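Long-range contacts in translation initiation factor eIF2B, subunit delta (Archaeoglobus fulgidus, PDB 1T5O), which probably catalyses the interconversion of methylthioribose-1-phosphate and methylthioribulose-1-phosphate, an isomerisation belonging to methionine biosynthesis: residues Ala126-Gly137 against Thr161-Val170; Pro260-Phe270 against Asn316-Tyr324. One frame throughout, in Å; residues are numbered along the deposited sequence.

Contact 1: Ala126-Gly137 against Thr161-Val170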
# COMPACT_ATOMS: atom_id res chain seq x y z
N ALA A 126 30.83 7.27 13.84
CA ALA A 126 30.02 7.87 12.77
C ALA A 126 30.81 7.88 11.46
O ALA A 126 30.27 7.61 10.40
CB ALA A 126 29.60 9.30 13.14
N GLU A 127 32.11 8.18 11.55
CA GLU A 127 33.00 8.22 10.40
C GLU A 127 33.13 6.83 9.77
O GLU A 127 33.21 6.68 8.54
CB GLU A 127 34.38 8.70 10.85
CG GLU A 127 35.43 8.67 9.78
CD GLU A 127 35.17 9.69 8.69
OE1 GLU A 127 34.25 10.52 8.85
OE2 GLU A 127 35.89 9.66 7.68
N GLU A 128 33.22 5.82 10.63
CA GLU A 128 33.32 4.45 10.15
C GLU A 128 32.05 4.02 9.43
O GLU A 128 32.11 3.27 8.47
CB GLU A 128 33.61 3.51 11.31
CG GLU A 128 34.96 3.79 11.94
CD GLU A 128 35.25 2.83 13.08
OE1 GLU A 128 34.30 2.44 13.78
OE2 GLU A 128 36.44 2.49 13.26
N ASP A 129 30.88 4.50 9.88
CA ASP A 129 29.65 4.14 9.18
C ASP A 129 29.68 4.75 7.78
O ASP A 129 29.28 4.11 6.79
CB ASP A 129 28.41 4.65 9.91
CG ASP A 129 27.14 4.31 9.14
OD1 ASP A 129 26.33 5.23 8.83
OD2 ASP A 129 26.96 3.10 8.83
N VAL A 130 30.13 5.99 7.68
CA VAL A 130 30.17 6.62 6.36
C VAL A 130 31.12 5.84 5.44
O VAL A 130 30.77 5.54 4.29
CB VAL A 130 30.62 8.10 6.45
CG1 VAL A 130 30.58 8.75 5.07
CG2 VAL A 130 29.70 8.86 7.42
N GLU A 131 32.29 5.50 5.95
CA GLU A 131 33.28 4.77 5.16
C GLU A 131 32.75 3.40 4.73
O GLU A 131 32.93 3.00 3.58
CB GLU A 131 34.62 4.65 5.94
CG GLU A 131 34.59 3.96 7.29
CD GLU A 131 35.92 4.11 8.09
OE1 GLU A 131 36.34 3.13 8.76
OE2 GLU A 131 36.52 5.22 8.04
N ARG A 132 32.08 2.70 5.64
CA ARG A 132 31.46 1.39 5.36
C ARG A 132 30.44 1.47 4.20
O ARG A 132 30.39 0.60 3.34
CB ARG A 132 30.70 0.86 6.59
CG ARG A 132 31.50 -0.09 7.44
CD ARG A 132 30.66 -0.79 8.54
NE ARG A 132 30.40 0.07 9.70
CZ ARG A 132 29.25 0.71 9.91
NH1 ARG A 132 28.25 0.60 9.04
NH2 ARG A 132 29.10 1.47 11.00
N ASN A 133 29.61 2.50 4.22
CA ASN A 133 28.58 2.69 3.19
C ASN A 133 29.17 3.02 1.84
O ASN A 133 28.68 2.54 0.83
CB ASN A 133 27.58 3.77 3.62
CG ASN A 133 26.74 3.33 4.79
OD1 ASN A 133 26.55 2.13 4.98
ND2 ASN A 133 26.22 4.27 5.58
N ARG A 134 30.22 3.85 1.82
CA ARG A 134 30.89 4.19 0.56
C ARG A 134 31.59 2.95 -0.02
O ARG A 134 31.59 2.72 -1.24
CB ARG A 134 31.95 5.29 0.75
CG ARG A 134 31.44 6.70 1.07
CD ARG A 134 32.64 7.63 0.90
NE ARG A 134 32.59 8.89 1.63
CZ ARG A 134 33.57 9.31 2.43
NH1 ARG A 134 34.65 8.56 2.61
NH2 ARG A 134 33.47 10.46 3.07
N LYS A 135 32.21 2.16 0.84
CA LYS A 135 32.91 0.95 0.37
C LYS A 135 31.86 -0.03 -0.19
O LYS A 135 32.02 -0.60 -1.28
CB LYS A 135 33.70 0.32 1.52
CG LYS A 135 34.49 -0.89 1.09
CD LYS A 135 35.54 -1.29 2.12
CE LYS A 135 36.70 -2.03 1.44
NZ LYS A 135 37.65 -2.56 2.47
N MET A 136 30.78 -0.22 0.57
CA MET A 136 29.66 -1.09 0.16
C MET A 136 29.10 -0.58 -1.17
O MET A 136 28.78 -1.36 -2.09
CB MET A 136 28.55 -1.06 1.22
CG MET A 136 27.32 -1.86 0.86
SD MET A 136 25.99 -1.51 2.06
CE MET A 136 26.70 -2.07 3.45
N GLY A 137 28.96 0.74 -1.25
CA GLY A 137 28.46 1.37 -2.45
C GLY A 137 29.30 1.08 -3.70
O GLY A 137 28.73 0.80 -4.77
N THR A 161 21.26 6.26 7.74
CA THR A 161 22.62 6.01 8.15
C THR A 161 23.18 7.37 8.52
O THR A 161 22.42 8.34 8.58
CB THR A 161 23.43 5.36 7.01
OG1 THR A 161 23.39 6.19 5.85
CG2 THR A 161 22.84 4.00 6.67
N VAL A 162 24.48 7.46 8.79
CA VAL A 162 25.08 8.77 9.11
C VAL A 162 25.15 9.54 7.80
O VAL A 162 24.86 10.75 7.74
CB VAL A 162 26.50 8.62 9.72
CG1 VAL A 162 27.18 9.97 9.79
CG2 VAL A 162 26.40 8.02 11.13
N ASP A 163 25.54 8.83 6.73
CA ASP A 163 25.60 9.41 5.40
C ASP A 163 25.74 8.32 4.30
O ASP A 163 26.10 7.17 4.58
CB ASP A 163 26.76 10.41 5.31
CG ASP A 163 26.54 11.48 4.23
OD1 ASP A 163 25.43 11.54 3.65
OD2 ASP A 163 27.48 12.27 3.97
N TRP A 164 25.46 8.72 3.06
CA TRP A 164 25.57 7.89 1.85
C TRP A 164 24.47 6.85 1.66
O TRP A 164 23.86 6.77 0.59
CB TRP A 164 26.94 7.20 1.80
CG TRP A 164 27.35 6.86 0.38
CD1 TRP A 164 27.40 5.62 -0.20
CD2 TRP A 164 27.76 7.80 -0.63
NE1 TRP A 164 27.82 5.73 -1.51
CE2 TRP A 164 28.06 7.06 -1.79
CE3 TRP A 164 27.92 9.20 -0.66
CZ2 TRP A 164 28.51 7.67 -2.97
CZ3 TRP A 164 28.37 9.80 -1.84
CH2 TRP A 164 28.65 9.03 -2.98
N GLY A 165 24.23 6.06 2.71
CA GLY A 165 23.20 5.04 2.67
C GLY A 165 23.68 3.65 2.30
O GLY A 165 24.82 3.45 1.90
N THR A 166 22.80 2.66 2.43
CA THR A 166 23.18 1.30 2.04
C THR A 166 22.66 1.04 0.62
O THR A 166 23.41 1.18 -0.33
CB THR A 166 22.62 0.27 3.03
OG1 THR A 166 21.21 0.48 3.17
CG2 THR A 166 23.28 0.44 4.39
N ALA A 167 21.38 0.71 0.46
CA ALA A 167 20.83 0.47 -0.89
C ALA A 167 20.92 1.72 -1.81
O ALA A 167 21.27 1.62 -2.99
CB ALA A 167 19.36 -0.02 -0.80
N LEU A 168 20.57 2.88 -1.26
CA LEU A 168 20.64 4.13 -2.01
C LEU A 168 22.11 4.59 -2.11
O LEU A 168 22.46 5.43 -2.95
CB LEU A 168 19.74 5.21 -1.35
CG LEU A 168 18.24 4.80 -1.28
CD1 LEU A 168 17.40 6.00 -0.80
CD2 LEU A 168 17.74 4.35 -2.70
N GLY A 169 22.96 4.04 -1.25
CA GLY A 169 24.38 4.36 -1.30
C GLY A 169 24.95 3.70 -2.55
O GLY A 169 25.90 4.22 -3.17
N VAL A 170 24.39 2.56 -2.94
CA VAL A 170 24.83 1.84 -4.15
C VAL A 170 24.43 2.66 -5.38
O VAL A 170 25.17 2.73 -6.37
CB VAL A 170 24.16 0.44 -4.24
CG1 VAL A 170 24.38 -0.17 -5.63
CG2 VAL A 170 24.76 -0.49 -3.15
O HOH W 1 26.15 1.56 -0.20
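Asp129 and Asn133, one turn apart on helix 111-141, reach across to the loop that leads into helix 167-176 and hold its backbone by two hydrogen bonds. Asp129 has CG anti to the backbone N (chi1 178°), which carries OD1 to Val162 N at 2.9 Å; the N-H points almost straight at the oxygen, 172° at the hydrogen. The other oxygen, OD2, forms a salt bridge with Arg132 NH1 within the helix, its hydrogen bond bent and weak. Asn133 sends ND2 to Asp163 O at 3.1 Å, with the acceptor close to the plane of the amide; the same carbonyl also accepts from Gly165 N, so two donors grip it and pin the turn. Thr161 CB sits 3.3 Å from Asn133 ND2, while Thr161 OG1 bonds to Gly157 O. This middle stretch is the tight part. Val130 CG2 packs on Val162 CG1 at 3.6 Å, and near the C-terminal end of helix 111-141, where helix 167-176 begins, Gly137 CA comes within 4.0 Å of Val170 CA, a closeness that a side chain on Gly137 would block by running into Trp164 and Gly169 O. The looser flank faces solvent: Arg134 lays CG over one face of the Trp164 five-membered ring, a CH-pi contact 4.2 Å from the centroid, while the rest of its chain leads away and sets the guanidinium against Val130 CG1. Trp164 NE1 bonds to Ser173 OG. A leucine in place of Asn133 would probably leave Asp163 O with one donor fewer and let the turn before Gly165 shift. Since Thr161 lies about 6 Å, between side chains, from Gly46 of the predicted substrate site, the chemistry implies a loop fixed by backbone-directed polar bonds beside that site, with apolar packing completing the hold.

Contact 2: Pro260-Phe270 against Asn316-Tyr324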
# COMPACT_ATOMS: atom_id res chain seq x y z
N PRO A 260 16.90 -9.04 -11.16
CA PRO A 260 17.88 -9.15 -10.06
C PRO A 260 17.39 -8.44 -8.81
O PRO A 260 16.93 -7.29 -8.89
CB PRO A 260 19.16 -8.52 -10.66
CG PRO A 260 19.02 -8.87 -12.17
CD PRO A 260 17.54 -8.62 -12.42
N PHE A 261 17.47 -9.12 -7.66
CA PHE A 261 17.02 -8.56 -6.38
C PHE A 261 18.22 -8.53 -5.43
O PHE A 261 18.76 -9.57 -5.03
CB PHE A 261 15.88 -9.43 -5.81
CG PHE A 261 15.25 -8.88 -4.55
CD1 PHE A 261 14.10 -8.09 -4.61
CD2 PHE A 261 15.79 -9.19 -3.30
CE1 PHE A 261 13.48 -7.63 -3.45
CE2 PHE A 261 15.18 -8.74 -2.12
CZ PHE A 261 14.02 -7.96 -2.20
N TYR A 262 18.67 -7.34 -5.10
CA TYR A 262 19.84 -7.19 -4.23
C TYR A 262 19.49 -6.64 -2.86
O TYR A 262 18.59 -5.81 -2.73
CB TYR A 262 20.86 -6.25 -4.91
CG TYR A 262 21.36 -6.78 -6.22
CD1 TYR A 262 22.05 -8.00 -6.29
CD2 TYR A 262 21.14 -6.06 -7.41
CE1 TYR A 262 22.50 -8.48 -7.50
CE2 TYR A 262 21.59 -6.55 -8.65
CZ TYR A 262 22.27 -7.75 -8.68
OH TYR A 262 22.74 -8.23 -9.86
N VAL A 263 20.22 -7.10 -1.85
CA VAL A 263 20.04 -6.60 -0.50
C VAL A 263 21.39 -5.99 -0.09
O VAL A 263 22.43 -6.66 -0.09
CB VAL A 263 19.66 -7.72 0.51
CG1 VAL A 263 19.64 -7.13 1.90
CG2 VAL A 263 18.28 -8.33 0.17
N ALA A 264 21.38 -4.71 0.24
CA ALA A 264 22.61 -4.04 0.63
C ALA A 264 22.63 -3.94 2.16
O ALA A 264 21.74 -3.33 2.75
CB ALA A 264 22.66 -2.62 -0.00
N ALA A 265 23.63 -4.54 2.80
CA ALA A 265 23.71 -4.46 4.27
C ALA A 265 25.11 -4.78 4.74
O ALA A 265 25.74 -5.68 4.21
CB ALA A 265 22.74 -5.44 4.93
N PRO A 266 25.58 -4.07 5.78
CA PRO A 266 26.93 -4.32 6.30
C PRO A 266 27.00 -5.59 7.12
O PRO A 266 25.98 -6.15 7.51
CB PRO A 266 27.22 -3.07 7.15
CG PRO A 266 25.88 -2.76 7.72
CD PRO A 266 24.91 -3.00 6.54
N LYS A 267 28.23 -6.05 7.35
CA LYS A 267 28.47 -7.27 8.12
C LYS A 267 27.69 -7.30 9.43
O LYS A 267 27.13 -8.33 9.81
CB LYS A 267 29.98 -7.42 8.40
CG LYS A 267 30.36 -8.64 9.27
CD LYS A 267 31.90 -8.81 9.33
CE LYS A 267 32.28 -9.95 10.25
NZ LYS A 267 33.76 -10.16 10.21
N ALA A 268 27.64 -6.16 10.11
CA ALA A 268 26.97 -6.07 11.40
C ALA A 268 25.46 -6.37 11.37
O ALA A 268 24.86 -6.63 12.41
CB ALA A 268 27.22 -4.69 12.03
N THR A 269 24.86 -6.36 10.19
CA THR A 269 23.43 -6.65 10.10
C THR A 269 23.17 -8.17 10.03
O THR A 269 22.03 -8.64 10.21
CB THR A 269 22.85 -5.91 8.88
OG1 THR A 269 22.97 -4.50 9.14
CG2 THR A 269 21.39 -6.23 8.65
N PHE A 270 24.22 -8.94 9.78
CA PHE A 270 24.08 -10.39 9.73
C PHE A 270 23.99 -10.93 11.17
O PHE A 270 24.62 -10.38 12.07
CB PHE A 270 25.26 -11.03 9.01
CG PHE A 270 25.27 -10.76 7.52
CD1 PHE A 270 25.50 -9.47 7.02
CD2 PHE A 270 25.05 -11.80 6.63
CE1 PHE A 270 25.50 -9.22 5.63
CE2 PHE A 270 25.05 -11.56 5.24
CZ PHE A 270 25.27 -10.28 4.74
N ASN A 316 15.33 -15.91 -3.02
CA ASN A 316 14.84 -14.78 -3.81
C ASN A 316 15.84 -13.61 -3.82
O ASN A 316 15.50 -12.50 -4.24
CB ASN A 316 13.51 -14.25 -3.26
CG ASN A 316 12.35 -15.21 -3.47
OD1 ASN A 316 12.54 -16.36 -3.86
ND2 ASN A 316 11.12 -14.74 -3.20
N VAL A 317 17.05 -13.85 -3.33
CA VAL A 317 18.08 -12.80 -3.30
C VAL A 317 19.20 -13.18 -4.26
O VAL A 317 19.84 -14.23 -4.11
CB VAL A 317 18.64 -12.64 -1.88
CG1 VAL A 317 19.77 -11.59 -1.87
CG2 VAL A 317 17.49 -12.23 -0.91
N THR A 318 19.41 -12.34 -5.27
CA THR A 318 20.43 -12.58 -6.30
C THR A 318 21.84 -12.45 -5.72
O THR A 318 22.75 -13.21 -6.08
CB THR A 318 20.26 -11.57 -7.47
OG1 THR A 318 18.89 -11.58 -7.91
CG2 THR A 318 21.20 -11.93 -8.65
N ALA A 319 22.02 -11.47 -4.83
CA ALA A 319 23.30 -11.29 -4.19
C ALA A 319 23.15 -10.32 -3.03
O ALA A 319 22.24 -9.49 -3.02
CB ALA A 319 24.35 -10.74 -5.22
N LEU A 320 24.07 -10.43 -2.07
CA LEU A 320 24.12 -9.54 -0.93
C LEU A 320 25.28 -8.56 -1.21
O LEU A 320 26.35 -8.97 -1.64
CB LEU A 320 24.40 -10.36 0.35
CG LEU A 320 23.40 -11.47 0.67
CD1 LEU A 320 23.91 -12.35 1.80
CD2 LEU A 320 22.04 -10.86 1.03
N ILE A 321 25.04 -7.27 -1.01
CA ILE A 321 26.06 -6.26 -1.22
C ILE A 321 26.50 -5.78 0.16
O ILE A 321 25.72 -5.13 0.85
CB ILE A 321 25.52 -5.05 -2.01
CG1 ILE A 321 24.94 -5.50 -3.35
CG2 ILE A 321 26.65 -4.05 -2.24
CD1 ILE A 321 24.14 -4.39 -4.07
N THR A 322 27.74 -6.05 0.54
CA THR A 322 28.26 -5.67 1.86
C THR A 322 29.55 -4.84 1.73
O THR A 322 30.04 -4.65 0.62
CB THR A 322 28.59 -6.96 2.69
OG1 THR A 322 29.83 -7.53 2.25
CG2 THR A 322 27.46 -8.00 2.52
N GLU A 323 30.10 -4.34 2.84
CA GLU A 323 31.33 -3.55 2.76
C GLU A 323 32.54 -4.47 2.58
O GLU A 323 33.68 -4.02 2.41
CB GLU A 323 31.52 -2.68 4.02
CG GLU A 323 31.99 -3.41 5.28
CD GLU A 323 30.84 -4.00 6.08
OE1 GLU A 323 29.92 -4.59 5.47
OE2 GLU A 323 30.88 -3.90 7.33
N TYR A 324 32.28 -5.77 2.62
CA TYR A 324 33.31 -6.79 2.44
C TYR A 324 33.26 -7.32 1.01
O TYR A 324 34.10 -8.13 0.61
CB TYR A 324 33.10 -7.95 3.41
CG TYR A 324 33.56 -7.65 4.82
CD1 TYR A 324 34.77 -8.17 5.29
CD2 TYR A 324 32.79 -6.87 5.68
CE1 TYR A 324 35.20 -7.91 6.60
CE2 TYR A 324 33.21 -6.60 6.98
CZ TYR A 324 34.42 -7.13 7.44
OH TYR A 324 34.85 -6.88 8.73
O HOH W 2 29.41 -3.87 9.62
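Two neighbouring parallel strands of the Rossmann-like sheet, 261-264 and 319-322, meet here, their short axes 4.7 Å apart at closest approach and 28° from parallel. Val263 is the hub of the ladder: its O accepts from Ile321 N at 2.8 Å, and its N gives a weak bond to Ala319 O. Ala265 N then bonds to Ile321 O. Before the strands pair regularly, Thr318 supplies a side-chain rung: OG1, anti to the carbonyl carbon (chi1 -51°), accepts from Phe261 N at 2.9 Å, while Thr318 N returns a bond to Phe261 O. On one face of the sheet, Tyr262 brings its CE1 to Ala319 CB at 3.7 Å and its CB to Ile321 CD1; Met136 of helix 111-141 covers Ala264 and Ile321 there. On the other face, Val263 CB touches Leu320 CD2, and Leu320 CD1 meets the edge of the Phe270 ring, 3.7 Å from CE2.

Within the Rossmann-like sheet, strand 261-264 lies between 228-231 and 319-322, all parallel, and the chain turns off at their C-terminal ends. There Glu323, bent at chi2 (-86°), brings its carboxylate to the start of the 3-10 turn 267-269: OE1 takes Lys267 N at 2.9 Å on its syn lone pair, and OE2 accepts a hydrogen bond from a water that in turn accepts from Ala268 N. Thr322 OG1 accepts from Tyr324 N in an ST turn and also bonds to Gly325 O. Lys267 runs fully extended past Tyr324, the two side chains crossing at a slant, with Lys267 CD 3.5 Å from Tyr324 CE2, and its NZ goes to Leu339 O. Pro266 lies about 7 Å, between side chains, from Ala47 of the predicted substrate site.

In the fold
Contact 1 closes before contact 2 opens along the chain, and their centres lie 13 Å apart. Helix 111-141 joins them: one side of it holds the 161-170 loop, while Met136 reaches to the other contact, with CE 3.3 Å from Pro266 N, and Arg132 CD packs 3.3 Å from Glu323 OE2. Strand 228-231 is a second shared element, since it pairs with strand 261-264 in the sheet and receives Val170 from helix 167-176. Contact 1 packs a loop and the start of helix 167-176 on helix 111-141, and contact 2 pairs two strands of the sheet beside it, each near residues predicted to bind substrate: Gly46 and Asn243 for contact 1, Ala47 and Asn243 for contact 2.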